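Local atomic coordinates of [Ribosomal protein bS18]-alanine N-acetyltransferase (Escherichia coli O157:H7, PDB entry 5ISV), a protein that probably transfers an acetyl group from acetyl-CoA to the N-terminal alanine of ribosomal protein bS18. Residues F43-T46 against M51-F54. Residues are numbered along the deposited sequence; the frame is centred on the assembly and turned at random.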
loop_
_atom_site.group_PDB
_atom_site.type_symbol
_atom_site.label_atom_id
_atom_site.label_comp_id
_atom_site.label_asym_id
_atom_site.label_seq_id
_atom_site.Cartn_x
_atom_site.Cartn_y
_atom_site.Cartn_z
ATOM N N PHE A 43 -1.772 1.687 -8.263
ATOM C CA PHE A 43 -3.246 1.913 -8.475
ATOM C C PHE A 43 -3.649 3.259 -7.911
ATOM O O PHE A 43 -3.071 3.778 -6.958
ATOM C CB PHE A 43 -4.066 0.801 -7.783
ATOM C CG PHE A 43 -3.932 -0.544 -8.435
ATOM C CD1 PHE A 43 -4.448 -0.776 -9.721
ATOM C CD2 PHE A 43 -3.257 -1.588 -7.776
ATOM C CE1 PHE A 43 -4.333 -1.994 -10.334
ATOM C CE2 PHE A 43 -3.119 -2.807 -8.397
ATOM C CZ PHE A 43 -3.637 -3.017 -9.664
ATOM N N GLN A 44 -4.756 3.787 -8.491
ATOM C CA GLN A 44 -5.384 5.017 -8.008
ATOM C C GLN A 44 -6.885 4.765 -7.906
ATOM O O GLN A 44 -7.406 3.875 -8.587
ATOM C CB GLN A 44 -5.128 6.155 -8.989
ATOM C CG GLN A 44 -5.672 5.886 -10.405
ATOM C CD GLN A 44 -5.632 7.090 -11.315
ATOM O OE1 GLN A 44 -6.015 8.178 -10.917
ATOM N NE2 GLN A 44 -5.148 6.906 -12.533
ATOM N N LEU A 45 -7.491 5.461 -6.957
ATOM C CA LEU A 45 -8.973 5.446 -6.840
ATOM C C LEU A 45 -9.426 6.871 -7.066
ATOM O O LEU A 45 -8.942 7.818 -6.457
ATOM C CB LEU A 45 -9.373 4.955 -5.452
ATOM C CG LEU A 45 -10.877 4.769 -5.233
ATOM C CD1 LEU A 45 -11.176 3.701 -4.212
ATOM C CD2 LEU A 45 -11.581 6.073 -4.840
ATOM N N THR A 46 -10.379 7.038 -7.986
ATOM C CA THR A 46 -10.906 8.355 -8.321
ATOM C C THR A 46 -12.378 8.364 -7.857
ATOM O O THR A 46 -13.090 7.372 -8.003
ATOM C CB THR A 46 -10.808 8.609 -9.818
ATOM O OG1 THR A 46 -11.549 7.614 -10.510
ATOM C CG2 THR A 46 -9.436 8.662 -10.351
ATOM N N MET A 51 -8.829 12.307 -8.356
ATOM C CA MET A 51 -8.103 11.276 -7.628
ATOM C C MET A 51 -8.306 11.465 -6.133
ATOM O O MET A 51 -8.156 12.576 -5.632
ATOM C CB MET A 51 -6.639 11.351 -7.971
ATOM C CG MET A 51 -5.878 10.124 -7.425
ATOM S SD MET A 51 -4.071 10.170 -7.567
ATOM C CE MET A 51 -3.887 10.151 -9.345
ATOM N N ALA A 52 -8.674 10.376 -5.451
ATOM C CA ALA A 52 -8.933 10.409 -4.030
ATOM C C ALA A 52 -7.932 9.601 -3.173
ATOM O O ALA A 52 -7.752 9.884 -1.991
ATOM C CB ALA A 52 -10.355 9.940 -3.777
ATOM N N ALA A 53 -7.307 8.600 -3.779
ATOM C CA ALA A 53 -6.325 7.758 -3.060
ATOM C C ALA A 53 -5.400 7.099 -4.079
ATOM O O ALA A 53 -5.721 6.962 -5.248
ATOM C CB ALA A 53 -7.061 6.723 -2.224
ATOM N N PHE A 54 -4.221 6.673 -3.594
ATOM C CA PHE A 54 -3.315 5.895 -4.445
ATOM C C PHE A 54 -2.554 4.879 -3.568
ATOM O O PHE A 54 -2.493 5.052 -2.367
ATOM C CB PHE A 54 -2.269 6.805 -5.142
ATOM C CG PHE A 54 -1.334 7.488 -4.197
ATOM C CD1 PHE A 54 -0.187 6.817 -3.720
ATOM C CD2 PHE A 54 -1.562 8.758 -3.728
ATOM C CE1 PHE A 54 0.613 7.427 -2.816
ATOM C CE2 PHE A 54 -0.735 9.373 -2.835
ATOM C CZ PHE A 54 0.376 8.698 -2.369
#
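The carbonyl oxygen of L45 draws two successive amides of the facing strand onto itself, and this defines a classic beta bulge in the antiparallel hairpin formed by strands 43-47 and 50-60. A52 N gives the shorter bond, 2.8 Å to L45 O, while A53 N reaches the same oxygen at 3.2 Å along a lone pair. The return bond from L45 N to A53 O is nearly straight at hydrogen (172°) but meets its acceptor from above the carbonyl plane. Q44 and F54 form a non-hydrogen-bonded pair in step with L45 and A53, but the extra residue A52 shifts the register by one, so that T46 faces M51.

Packing is tight on the face of Q44 and M51, whose side chains cross at about a right angle. With CG anti to the backbone N (chi1 -170°) and a bend at chi3, M51 brings its terminal methyl CE to 3.3 Å from Q44 OE1. The amide nitrogen of Q44 turns to other company, bonding to the backbone oxygen of S6. Toward the turn the fit slackens: T46 is partly exposed, and its CG2 comes no nearer than 4.0 Å to M51 CA. On the reverse face, L45 CB lies 4.3 Å from A53 CB; at the bulge, L45 CD2 also makes a modest apolar contact with A52 CB, at 4.2 Å.

Helix 80-94 covers the face of L45 and A53 through L80, and A53 lies close to V71, a predicted acetyl-CoA-binding residue. Helix 12-22 covers M51 and F54 on the face they share with Q44. Within the mixed GNAT sheet, the hairpin is flanked by strand 2-6 beside 43-47 and strand 63-71 beside 50-60.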